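Heroin esterase (Rhodococcus sp., PDB 1LZL) probably hydrolyses the acetyl ester bonds of heroin, as an acetyl esterase of the alpha/beta hydrolase fold. Local coordinates at residues E117-P122 against V130-A135; G88-G93 against I188-D193; T124-P129 against I236-S241; A24-A29 against W218-G223. All coordinates share one frame; numbering follows the deposited sequence.

Contact 1 of 4, residues E117-P122 against V130-A135; sequences EYRLAP and VNDCYA
Arg119 and Asp132 make a salt bridge in which one carboxylate oxygen is held twice by the same residue. The backbone N of Arg119 reaches Asp132 OD2 at 2.9 Å, along that oxygen's anti lone pair, and Arg119 NE reaches the same OD2 at 2.8 Å along its syn lone pair. Both bonds are nearly straight, the one from NE at 170°, and OD2 lies in the guanidinium plane. The second prong is poorer: Arg119 NH2 to Asp132 OD1 is 3.0 Å but strongly bent, a weak bond, with the guanidinium and carboxylate planes turned 39° against each other. Arg119 CG stands beside the backbone N (chi1 -73°) and the chain bends at chi3, which brings NE to the oxygen that the backbone N-H also holds. NH2 is also salt-bridged to Asp62, so this cation sits between two acids. With an alanine in place of Asp132, the Arg119 N-H and NE would probably both lose their acceptor, leaving the guanidinium to Asp62 and freer to turn.

The apolar part lies beside the ion pair. Tyr118 CB packs against Asp132 CB at 4.0 Å and against Cys133 SG at 4.1 Å. The same sulfur makes an oblique sulfur-aromatic contact, 5.0 Å from the Tyr118 ring centroid. That ring leads away from the helix to stack on His86, and its hydroxyl bonds His86 O.

Helix 128-142 is thus tied to the loop that leaves strand 112-116, a strand-loop-helix connection of the alpha/beta hydrolase fold, the Tyr118 side chain lying near, without touching, the probable nucleophile elbow.

Contact 2 of 4, residues G88-G93 against I188-D193; sequences GGFAIG and IPELDD
Gly89 meets Glu190 through its CA, which lies 3.6 Å from Glu190 OE1. Just before it, Gly88 turns the chain: its carbonyl oxygen accepts from both Ala91 N and Ile92 N, reached from the same face of the carbonyl plane, so the loop doubles back tightly. Gly88 and Gly89 both have positive phi, and Gly89 presents bare backbone to the carboxylate. Phe90 follows with a positive phi of its own, and its side chain bends round to the acid. Phe90 CE2 lies 3.4 Å from Glu190 CD and also 3.4 Å from Glu190 OE2, with OE1 slightly farther off; the approach is oblique, ring and carboxylate planes being 40° apart. Glu190 arrives from the opposite direction on an extended chain, with CG anti to the backbone N (chi1 -179°) and chi2 178°, which carries the carboxylate across to the glycine loop. No hydrogen bond links the two segments. The buried acid is instead answered by Ser217, whose OG bonds both Glu190 OE2 and Gly89 O and so ties the two loops together through helix 211-222.

The loops follow strands 79-85 and 183-187, which flank strand 153-159 in the sheet. Phe90 stacks on Tyr221 and meets Trp218, both of helix 211-222, and touches Ala161 and Leu165 of helix 161-176, while the Glu190 backbone bonds Ser160, the probable nucleophile.

Contact 3 of 4, residues T124-P129 against I236-S241; sequences TTFPGP and IYAAPS
Phe126 lays one face of its ring over the methyl of Ala238, a CH-pi contact with Ala238 CB 3.6 Å from the ring centroid and only 13° off the normal. Within the alpha/beta hydrolase fold this joins the turn leading into helix 128-142 to the loop between helix 211-222 and strand 252-257. The opposite face of the ring is taken by the CB of Pro127, the next residue, which follows a cis peptide bond, and the phenyl is thereby sandwiched between its own neighbour and the far loop. CG stands anti to the backbone N (chi1 -179°), extending the ring straight out from the turn toward 236-241.

Ring atoms also meet backbone. Phe126 CE1 lies 3.5 Å from Ala238 N and 3.8 Å from the carbonyl carbon of Tyr237, while CZ touches Tyr237 CB at 4.1 Å. Only the root of Tyr237 takes part in this contact: its ring leads off to helix 161-176, where its hydroxyl bonds Asp175 and its ring makes a cation-pi contact with Lys172.

No hydrogen bond crosses between the segments; they meet by van der Waals and CH-pi packing. Gly128 N bonds back to Thr125 O, closing the turn that carries the phenylalanine, and the Phe126 backbone pairs with Tyr221, as that of Ser241 does with Leu191. Leu222 of helix 211-222 touches both Phe126 and Ala238 and brings that helix up to the pair. The methyl sits almost centrally, with Ala238 CB 3.6 Å from Phe126 CD1 and, across the ring, 4.1 Å from CE2.

Contact 4 of 4, residues A24-A29 against W218-G223; sequences ADLPNA and WKYYLG
Tyr220 and Leu26 bring two helices together at the surface: Tyr220 near the C-terminal end of helix 211-222, Leu26 in the first turn of helix 26-41. The latter helix precedes the sheet in the chain, so the contact fastens an N-terminal part to the alpha/beta hydrolase fold. Leu26 sets CD2 over one face of the phenol ring, displaced toward its rim, in a CH-pi contact 4.2 Å from the centroid and 15° off the normal. The two side chains slide past each other in opposite directions, and with Leu26 CG anti to the backbone N (chi1 -154°) the side chain reaches the phenol, CD2 over its face and CD1 near CE2.

Tyr220 reaches beyond the leucine to the residues just ahead of helix 26-41. Its hydroxyl bonds Phe23 O and passes Ala24, whose carbonyl oxygen is 4.1 Å from Tyr220 OH, too far for a bond. An alanine in place of Tyr220 would probably leave Leu26 without the ring face it packs on and Phe23 O without its hydroxyl partner. Ring atom CE2 is where the leucine fork converges, with Leu26 CD1 and CD2 each 4.1 Å from it.

How the contacts relate
Contacts 1 and 2 are buried, contact 3 is partly so, and contact 4 lies at the surface, its centre about 18 Å from the centre of the chain. Chemistry changes with place: an ion pair in contact 1, a buried acid beside a ring in contact 2, and CH-pi packing in contacts 3 and 4. Only contact 1 has hydrogen bonds between its segments. Helix 128-142 serves both contacts 1 and 3. Helix 211-222 supplies one side of contact 4 and borders contacts 2 and 3. Contacts 1 and 2 join through Ala121 N and Phe90 O, 2.9 Å apart.

Contact 1 of 4, residues E117-P122 against V130-A135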
loop_
_atom_site.group_PDB
_atom_site.type_symbol
_atom_site.label_atom_id
_atom_site.label_comp_id
_atom_site.label_asym_id
_atom_site.label_seq_id
_atom_site.Cartn_x
_atom_site.Cartn_y
_atom_site.Cartn_z
ATOM N N GLU A 117 -5.380 7.628 -7.326
ATOM C CA GLU A 117 -4.528 8.832 -7.252
ATOM C C GLU A 117 -4.933 9.678 -6.060
ATOM O O GLU A 117 -5.740 10.602 -6.157
ATOM C CB GLU A 117 -4.623 9.621 -8.548
ATOM C CG GLU A 117 -3.560 10.720 -8.628
ATOM C CD GLU A 117 -2.246 10.176 -9.090
ATOM O OE1 GLU A 117 -1.453 9.714 -8.257
ATOM O OE2 GLU A 117 -1.975 10.192 -10.302
ATOM N N TYR A 118 -4.431 9.327 -4.866
ATOM C CA TYR A 118 -4.737 10.148 -3.696
ATOM C C TYR A 118 -3.872 11.384 -3.626
ATOM O O TYR A 118 -2.763 11.433 -4.208
ATOM C CB TYR A 118 -4.627 9.311 -2.426
ATOM C CG TYR A 118 -3.266 8.705 -2.132
ATOM C CD1 TYR A 118 -2.337 9.424 -1.385
ATOM C CD2 TYR A 118 -2.935 7.448 -2.594
ATOM C CE1 TYR A 118 -1.090 8.833 -1.140
ATOM C CE2 TYR A 118 -1.702 6.839 -2.348
ATOM C CZ TYR A 118 -0.799 7.563 -1.616
ATOM O OH TYR A 118 0.439 7.016 -1.313
ATOM N N ARG A 119 -4.369 12.383 -2.908
ATOM C CA ARG A 119 -3.538 13.582 -2.747
ATOM C C ARG A 119 -2.378 13.363 -1.779
ATOM O O ARG A 119 -2.531 12.689 -0.759
ATOM C CB ARG A 119 -4.417 14.692 -2.166
ATOM C CG ARG A 119 -5.410 15.262 -3.178
ATOM C CD ARG A 119 -6.374 16.238 -2.495
ATOM N NE ARG A 119 -7.179 15.439 -1.542
ATOM C CZ ARG A 119 -7.994 15.976 -0.649
ATOM N NH1 ARG A 119 -8.117 17.316 -0.572
ATOM N NH2 ARG A 119 -8.687 15.204 0.202
ATOM N N LEU A 120 -1.231 13.937 -2.055
ATOM C CA LEU A 120 -0.031 13.760 -1.240
ATOM C C LEU A 120 0.080 14.818 -0.143
ATOM O O LEU A 120 -0.289 16.006 -0.313
ATOM C CB LEU A 120 1.265 13.867 -2.077
ATOM C CG LEU A 120 1.403 12.837 -3.199
ATOM C CD1 LEU A 120 2.722 13.157 -3.907
ATOM C CD2 LEU A 120 1.396 11.425 -2.669
ATOM N N ALA A 121 0.651 14.371 0.968
ATOM C CA ALA A 121 1.126 15.286 2.015
ATOM C C ALA A 121 2.501 15.822 1.673
ATOM O O ALA A 121 3.201 15.238 0.869
ATOM C CB ALA A 121 1.153 14.520 3.333
ATOM N N PRO A 122 2.955 16.916 2.271
ATOM C CA PRO A 122 2.229 17.707 3.266
ATOM C C PRO A 122 1.180 18.659 2.676
ATOM O O PRO A 122 0.463 19.281 3.502
ATOM C CB PRO A 122 3.365 18.511 3.934
ATOM C CG PRO A 122 4.304 18.738 2.782
ATOM C CD PRO A 122 4.300 17.453 1.975
ATOM N N VAL A 130 -6.568 9.601 3.243
ATOM C CA VAL A 130 -7.387 8.406 3.451
ATOM C C VAL A 130 -8.805 8.701 2.964
ATOM O O VAL A 130 -9.471 7.801 2.438
ATOM C CB VAL A 130 -7.370 7.937 4.923
ATOM C CG1 VAL A 130 -8.231 8.801 5.803
ATOM C CG2 VAL A 130 -7.777 6.459 5.004
ATOM N N ASN A 131 -9.276 9.959 3.075
ATOM C CA ASN A 131 -10.606 10.295 2.559
ATOM C C ASN A 131 -10.655 10.064 1.045
ATOM O O ASN A 131 -11.700 9.597 0.530
ATOM C CB ASN A 131 -11.025 11.731 2.923
ATOM C CG ASN A 131 -11.393 11.844 4.415
ATOM O OD1 ASN A 131 -11.572 10.800 5.073
ATOM N ND2 ASN A 131 -11.514 13.073 4.903
ATOM N N ASP A 132 -9.589 10.352 0.312
ATOM C CA ASP A 132 -9.593 10.113 -1.134
ATOM C C ASP A 132 -9.711 8.626 -1.428
ATOM O O ASP A 132 -10.391 8.202 -2.367
ATOM C CB ASP A 132 -8.294 10.631 -1.779
ATOM C CG ASP A 132 -8.206 12.152 -1.714
ATOM O OD1 ASP A 132 -9.237 12.832 -1.504
ATOM O OD2 ASP A 132 -7.060 12.660 -1.922
ATOM N N CYS A 133 -9.029 7.800 -0.604
ATOM C CA CYS A 133 -9.085 6.343 -0.853
ATOM C C CYS A 133 -10.495 5.818 -0.540
ATOM O O CYS A 133 -11.015 4.956 -1.260
ATOM C CB CYS A 133 -8.028 5.660 0.022
ATOM S SG CYS A 133 -6.316 6.065 -0.504
ATOM N N TYR A 134 -11.069 6.358 0.543
ATOM C CA TYR A 134 -12.433 5.873 0.885
ATOM C C TYR A 134 -13.439 6.380 -0.147
ATOM O O TYR A 134 -14.359 5.644 -0.505
ATOM C CB TYR A 134 -12.777 6.257 2.320
ATOM C CG TYR A 134 -14.111 5.754 2.804
ATOM C CD1 TYR A 134 -14.320 4.386 2.886
ATOM C CD2 TYR A 134 -15.116 6.626 3.163
ATOM C CE1 TYR A 134 -15.526 3.890 3.318
ATOM C CE2 TYR A 134 -16.347 6.119 3.614
ATOM C CZ TYR A 134 -16.516 4.764 3.687
ATOM O OH TYR A 134 -17.728 4.203 4.107
ATOM N N ALA A 135 -13.204 7.598 -0.631
ATOM C CA ALA A 135 -14.091 8.108 -1.682
ATOM C C ALA A 135 -14.041 7.228 -2.912
ATOM O O ALA A 135 -15.081 6.973 -3.542
ATOM C CB ALA A 135 -13.695 9.538 -2.006
#

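Contact 2 of 4, residues G88-G93 against I188-D193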
loop_
_atom_site.group_PDB
_atom_site.type_symbol
_atom_site.label_atom_id
_atom_site.label_comp_id
_atom_site.label_asym_id
_atom_site.label_seq_id
_atom_site.Cartn_x
_atom_site.Cartn_y
_atom_site.Cartn_z
ATOM N N GLY A 88 5.100 5.442 -0.839
ATOM C CA GLY A 88 5.844 6.712 -0.976
ATOM C C GLY A 88 5.784 7.530 0.289
ATOM O O GLY A 88 5.946 8.775 0.300
ATOM N N GLY A 89 5.615 6.898 1.451
ATOM C CA GLY A 89 5.705 7.606 2.699
ATOM C C GLY A 89 4.697 8.720 2.905
ATOM O O GLY A 89 4.917 9.592 3.755
ATOM N N PHE A 90 3.568 8.673 2.210
ATOM C CA PHE A 90 2.467 9.665 2.277
ATOM C C PHE A 90 2.826 10.927 1.500
ATOM O O PHE A 90 1.914 11.756 1.266
ATOM C CB PHE A 90 2.040 10.057 3.699
ATOM C CG PHE A 90 1.633 8.889 4.582
ATOM C CD1 PHE A 90 0.504 8.126 4.311
ATOM C CD2 PHE A 90 2.373 8.527 5.694
ATOM C CE1 PHE A 90 0.152 7.053 5.130
ATOM C CE2 PHE A 90 2.029 7.476 6.535
ATOM C CZ PHE A 90 0.899 6.714 6.249
ATOM N N ALA A 91 4.074 11.122 1.094
ATOM C CA ALA A 91 4.483 12.424 0.526
ATOM C C ALA A 91 5.053 12.352 -0.861
ATOM O O ALA A 91 5.279 13.426 -1.481
ATOM C CB ALA A 91 5.475 13.101 1.499
ATOM N N ILE A 92 5.338 11.135 -1.355
ATOM C CA ILE A 92 5.877 11.018 -2.719
ATOM C C ILE A 92 5.145 9.923 -3.494
ATOM O O ILE A 92 4.385 9.152 -2.847
ATOM C CB ILE A 92 7.409 10.720 -2.750
ATOM C CG1 ILE A 92 7.812 9.304 -2.389
ATOM C CG2 ILE A 92 8.120 11.760 -1.886
ATOM C CD1 ILE A 92 9.340 9.148 -2.305
ATOM N N GLY A 93 5.332 9.857 -4.800
ATOM C CA GLY A 93 4.746 8.774 -5.602
ATOM C C GLY A 93 3.482 9.217 -6.300
ATOM O O GLY A 93 2.805 10.193 -5.941
ATOM N N ILE A 188 4.326 -4.562 3.143
ATOM C CA ILE A 188 5.260 -3.719 3.917
ATOM C C ILE A 188 4.553 -2.461 4.451
ATOM O O ILE A 188 4.979 -1.337 4.280
ATOM C CB ILE A 188 6.539 -3.415 3.138
ATOM C CG1 ILE A 188 6.384 -2.663 1.790
ATOM C CG2 ILE A 188 7.305 -4.708 2.930
ATOM C CD1 ILE A 188 7.683 -2.365 1.038
ATOM N N PRO A 189 3.398 -2.634 5.136
ATOM C CA PRO A 189 2.603 -1.445 5.460
ATOM C C PRO A 189 3.211 -0.512 6.492
ATOM O O PRO A 189 3.893 -0.987 7.420
ATOM C CB PRO A 189 1.302 -2.071 6.051
ATOM C CG PRO A 189 1.753 -3.393 6.616
ATOM C CD PRO A 189 2.772 -3.898 5.602
ATOM N N GLU A 190 2.933 0.789 6.406
ATOM C CA GLU A 190 3.317 1.850 7.331
ATOM C C GLU A 190 2.090 2.162 8.178
ATOM O O GLU A 190 1.136 2.799 7.701
ATOM C CB GLU A 190 3.792 3.057 6.533
ATOM C CG GLU A 190 4.245 4.235 7.388
ATOM C CD GLU A 190 4.761 5.393 6.562
ATOM O OE1 GLU A 190 4.717 5.361 5.325
ATOM O OE2 GLU A 190 5.218 6.359 7.227
ATOM N N LEU A 191 2.107 1.684 9.444
ATOM C CA LEU A 191 0.873 1.581 10.248
ATOM C C LEU A 191 0.884 2.364 11.561
ATOM O O LEU A 191 -0.158 2.659 12.114
ATOM C CB LEU A 191 0.601 0.112 10.593
ATOM C CG LEU A 191 0.321 -0.834 9.417
ATOM C CD1 LEU A 191 0.457 -2.284 9.871
ATOM C CD2 LEU A 191 -1.041 -0.552 8.812
ATOM N N ASP A 192 2.095 2.652 12.080
ATOM C CA ASP A 192 2.178 3.157 13.465
ATOM C C ASP A 192 3.078 4.370 13.556
ATOM O O ASP A 192 4.265 4.249 13.244
ATOM C CB ASP A 192 2.743 1.997 14.320
ATOM C CG ASP A 192 2.602 2.234 15.814
ATOM O OD1 ASP A 192 2.395 3.426 16.167
ATOM O OD2 ASP A 192 2.707 1.293 16.621
ATOM N N ASP A 193 2.534 5.524 13.942
ATOM C CA ASP A 193 3.331 6.755 13.972
ATOM C C ASP A 193 4.250 6.789 15.182
ATOM O O ASP A 193 5.087 7.690 15.236
ATOM C CB ASP A 193 2.414 7.985 14.008
ATOM C CG ASP A 193 1.529 7.943 15.235
ATOM O OD1 ASP A 193 0.730 7.013 15.417
ATOM O OD2 ASP A 193 1.679 8.888 16.042
#

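Contact 3 of 4, residues T124-P129 against I236-S241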
loop_
_atom_site.group_PDB
_atom_site.type_symbol
_atom_site.label_atom_id
_atom_site.label_comp_id
_atom_site.label_asym_id
_atom_site.label_seq_id
_atom_site.Cartn_x
_atom_site.Cartn_y
_atom_site.Cartn_z
ATOM N N THR A 124 -1.593 18.115 1.305
ATOM C CA THR A 124 -2.880 17.674 1.836
ATOM C C THR A 124 -2.602 16.748 3.012
ATOM O O THR A 124 -2.093 15.642 2.835
ATOM C CB THR A 124 -3.682 16.901 0.804
ATOM O OG1 THR A 124 -3.909 17.713 -0.347
ATOM C CG2 THR A 124 -5.065 16.535 1.352
ATOM N N THR A 125 -2.869 17.196 4.235
ATOM C CA THR A 125 -2.590 16.360 5.387
ATOM C C THR A 125 -3.779 15.470 5.708
ATOM O O THR A 125 -4.881 15.668 5.191
ATOM C CB THR A 125 -2.251 17.207 6.627
ATOM O OG1 THR A 125 -3.286 18.187 6.776
ATOM C CG2 THR A 125 -0.922 17.928 6.403
ATOM N N PHE A 126 -3.510 14.478 6.561
ATOM C CA PHE A 126 -4.623 13.682 7.086
ATOM C C PHE A 126 -5.727 14.592 7.584
ATOM O O PHE A 126 -5.369 15.614 8.226
ATOM C CB PHE A 126 -4.056 12.789 8.235
ATOM C CG PHE A 126 -5.206 11.919 8.784
ATOM C CD1 PHE A 126 -5.442 10.698 8.153
ATOM C CD2 PHE A 126 -5.983 12.305 9.867
ATOM C CE1 PHE A 126 -6.548 9.940 8.604
ATOM C CE2 PHE A 126 -7.086 11.584 10.300
ATOM C CZ PHE A 126 -7.341 10.358 9.662
ATOM N N PRO A 127 -7.004 14.329 7.360
ATOM C CA PRO A 127 -7.553 13.097 6.793
ATOM C C PRO A 127 -7.630 12.996 5.280
ATOM O O PRO A 127 -8.156 12.000 4.757
ATOM C CB PRO A 127 -9.002 13.142 7.341
ATOM C CG PRO A 127 -9.309 14.610 7.346
ATOM C CD PRO A 127 -8.044 15.296 7.775
ATOM N N GLY A 128 -7.137 13.988 4.553
ATOM C CA GLY A 128 -7.402 14.016 3.105
ATOM C C GLY A 128 -7.055 12.768 2.336
ATOM O O GLY A 128 -7.835 12.264 1.548
ATOM N N PRO A 129 -5.813 12.292 2.490
ATOM C CA PRO A 129 -5.423 11.123 1.681
ATOM C C PRO A 129 -6.273 9.898 1.964
ATOM O O PRO A 129 -6.621 9.180 0.997
ATOM C CB PRO A 129 -3.938 10.902 2.054
ATOM C CG PRO A 129 -3.488 12.313 2.374
ATOM C CD PRO A 129 -4.671 12.840 3.224
ATOM N N ILE A 236 -7.353 6.489 14.364
ATOM C CA ILE A 236 -7.039 5.104 13.974
ATOM C C ILE A 236 -7.040 4.980 12.450
ATOM O O ILE A 236 -6.440 3.998 11.974
ATOM C CB ILE A 236 -8.031 4.098 14.572
ATOM C CG1 ILE A 236 -9.458 4.252 13.997
ATOM C CG2 ILE A 236 -7.962 4.158 16.086
ATOM C CD1 ILE A 236 -10.376 3.123 14.413
ATOM N N TYR A 237 -7.660 5.897 11.714
ATOM C CA TYR A 237 -7.602 5.784 10.262
ATOM C C TYR A 237 -6.275 6.335 9.713
ATOM O O TYR A 237 -5.938 6.001 8.562
ATOM C CB TYR A 237 -8.790 6.491 9.620
ATOM C CG TYR A 237 -10.105 6.079 10.258
ATOM C CD1 TYR A 237 -10.528 4.773 10.261
ATOM C CD2 TYR A 237 -10.939 7.001 10.866
ATOM C CE1 TYR A 237 -11.712 4.368 10.829
ATOM C CE2 TYR A 237 -12.135 6.627 11.453
ATOM C CZ TYR A 237 -12.537 5.310 11.422
ATOM O OH TYR A 237 -13.722 4.939 12.036
ATOM N N ALA A 238 -5.571 7.155 10.480
ATOM C CA ALA A 238 -4.252 7.653 10.152
ATOM C C ALA A 238 -3.207 6.594 10.499
ATOM O O ALA A 238 -2.298 6.341 9.704
ATOM C CB ALA A 238 -3.939 8.958 10.891
ATOM N N ALA A 239 -3.317 6.027 11.711
ATOM C CA ALA A 239 -2.324 5.079 12.222
ATOM C C ALA A 239 -3.067 3.842 12.718
ATOM O O ALA A 239 -3.426 3.788 13.927
ATOM C CB ALA A 239 -1.494 5.702 13.358
ATOM N N PRO A 240 -3.395 2.921 11.835
ATOM C CA PRO A 240 -4.195 1.746 12.192
ATOM C C PRO A 240 -3.642 0.966 13.372
ATOM O O PRO A 240 -4.445 0.321 14.075
ATOM C CB PRO A 240 -4.163 0.928 10.889
ATOM C CG PRO A 240 -4.120 2.008 9.819
ATOM C CD PRO A 240 -3.155 3.021 10.363
ATOM N N SER A 241 -2.334 0.988 13.638
ATOM C CA SER A 241 -1.844 0.268 14.817
ATOM C C SER A 241 -2.477 0.794 16.109
ATOM O O SER A 241 -2.480 0.042 17.098
ATOM C CB SER A 241 -0.324 0.427 14.902
ATOM O OG SER A 241 0.317 -0.145 13.758
#

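Contact 4 of 4, residues A24-A29 against W218-G223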
loop_
_atom_site.group_PDB
_atom_site.type_symbol
_atom_site.label_atom_id
_atom_site.label_comp_id
_atom_site.label_asym_id
_atom_site.label_seq_id
_atom_site.Cartn_x
_atom_site.Cartn_y
_atom_site.Cartn_z
ATOM N N ALA A 24 14.097 14.600 3.801
ATOM C CA ALA A 24 14.353 15.938 4.339
ATOM C C ALA A 24 14.274 16.971 3.225
ATOM O O ALA A 24 13.943 18.141 3.443
ATOM C CB ALA A 24 15.684 15.918 5.070
ATOM N N ASP A 25 14.573 16.542 2.008
ATOM C CA ASP A 25 14.540 17.425 0.841
ATOM C C ASP A 25 13.454 16.817 -0.048
ATOM O O ASP A 25 13.732 15.990 -0.915
ATOM C CB ASP A 25 15.832 17.530 0.049
ATOM C CG ASP A 25 15.723 18.439 -1.154
ATOM O OD1 ASP A 25 14.689 19.077 -1.351
ATOM O OD2 ASP A 25 16.731 18.576 -1.906
ATOM N N LEU A 26 12.232 17.245 0.227
ATOM C CA LEU A 26 11.122 16.619 -0.494
ATOM C C LEU A 26 11.159 16.851 -1.989
ATOM O O LEU A 26 10.901 15.877 -2.704
ATOM C CB LEU A 26 9.823 17.137 0.114
ATOM C CG LEU A 26 8.634 16.227 -0.023
ATOM C CD1 LEU A 26 8.959 14.769 0.305
ATOM C CD2 LEU A 26 7.501 16.759 0.856
ATOM N N PRO A 27 11.465 18.023 -2.528
ATOM C CA PRO A 27 11.469 18.131 -3.999
ATOM C C PRO A 27 12.431 17.154 -4.662
ATOM O O PRO A 27 12.230 16.518 -5.697
ATOM C CB PRO A 27 11.978 19.549 -4.234
ATOM C CG PRO A 27 11.668 20.303 -2.991
ATOM C CD PRO A 27 11.802 19.311 -1.877
ATOM N N ASN A 28 13.597 17.020 -4.010
ATOM C CA ASN A 28 14.571 16.107 -4.612
ATOM C C ASN A 28 14.170 14.646 -4.431
ATOM O O ASN A 28 14.370 13.834 -5.330
ATOM C CB ASN A 28 15.957 16.370 -4.025
ATOM C CG ASN A 28 16.958 15.553 -4.833
ATOM O OD1 ASN A 28 17.254 15.869 -5.992
ATOM N ND2 ASN A 28 17.422 14.510 -4.155
ATOM N N ALA A 29 13.594 14.322 -3.276
ATOM C CA ALA A 29 13.049 12.991 -3.024
ATOM C C ALA A 29 12.015 12.608 -4.087
ATOM O O ALA A 29 12.028 11.503 -4.618
ATOM C CB ALA A 29 12.410 12.905 -1.650
ATOM N N TRP A 218 5.660 10.667 8.911
ATOM C CA TRP A 218 4.460 10.911 9.717
ATOM C C TRP A 218 4.229 12.388 9.984
ATOM O O TRP A 218 3.103 12.844 10.092
ATOM C CB TRP A 218 4.553 10.123 11.025
ATOM C CG TRP A 218 4.297 8.643 10.777
ATOM C CD1 TRP A 218 5.240 7.622 10.708
ATOM C CD2 TRP A 218 3.017 8.053 10.579
ATOM N NE1 TRP A 218 4.599 6.403 10.473
ATOM C CE2 TRP A 218 3.239 6.666 10.386
ATOM C CE3 TRP A 218 1.705 8.538 10.519
ATOM C CZ2 TRP A 218 2.203 5.773 10.158
ATOM C CZ3 TRP A 218 0.649 7.646 10.298
ATOM C CH2 TRP A 218 0.905 6.268 10.120
ATOM N N LYS A 219 5.316 13.154 10.131
ATOM C CA LYS A 219 5.168 14.611 10.321
ATOM C C LYS A 219 4.532 15.251 9.096
ATOM O O LYS A 219 3.608 16.061 9.234
ATOM C CB LYS A 219 6.534 15.214 10.655
ATOM C CG LYS A 219 6.523 16.719 10.927
ATOM C CD LYS A 219 5.463 16.977 11.993
ATOM C CE LYS A 219 5.379 18.407 12.498
ATOM N NZ LYS A 219 4.509 18.458 13.699
ATOM N N TYR A 220 4.968 14.924 7.884
ATOM C CA TYR A 220 4.330 15.455 6.679
ATOM C C TYR A 220 2.853 15.086 6.636
ATOM O O TYR A 220 2.024 15.942 6.292
ATOM C CB TYR A 220 5.000 14.887 5.427
ATOM C CG TYR A 220 6.406 15.384 5.207
ATOM C CD1 TYR A 220 6.777 16.672 5.578
ATOM C CD2 TYR A 220 7.329 14.566 4.603
ATOM C CE1 TYR A 220 8.101 17.064 5.333
ATOM C CE2 TYR A 220 8.650 14.942 4.357
ATOM C CZ TYR A 220 9.004 16.211 4.733
ATOM O OH TYR A 220 10.302 16.613 4.508
ATOM N N TYR A 221 2.541 13.829 6.952
ATOM C CA TYR A 221 1.148 13.362 6.813
ATOM C C TYR A 221 0.199 13.948 7.850
ATOM O O TYR A 221 -0.924 14.355 7.545
ATOM C CB TYR A 221 1.199 11.831 6.988
ATOM C CG TYR A 221 -0.098 11.086 6.752
ATOM C CD1 TYR A 221 -0.997 11.440 5.749
ATOM C CD2 TYR A 221 -0.392 9.986 7.540
ATOM C CE1 TYR A 221 -2.169 10.710 5.573
ATOM C CE2 TYR A 221 -1.547 9.238 7.379
ATOM C CZ TYR A 221 -2.435 9.630 6.370
ATOM O OH TYR A 221 -3.607 8.896 6.162
ATOM N N LEU A 222 0.626 13.980 9.118
ATOM C CA LEU A 222 -0.289 14.394 10.179
ATOM C C LEU A 222 -0.289 15.915 10.387
ATOM O O LEU A 222 -1.288 16.412 10.946
ATOM C CB LEU A 222 0.097 13.668 11.470
ATOM C CG LEU A 222 -0.013 12.110 11.299
ATOM C CD1 LEU A 222 0.308 11.428 12.615
ATOM C CD2 LEU A 222 -1.385 11.691 10.785
ATOM N N GLY A 223 0.749 16.597 9.912
ATOM C CA GLY A 223 0.694 18.061 9.903
ATOM C C GLY A 223 1.395 18.766 11.065
ATOM O O GLY A 223 1.883 18.146 12.016
#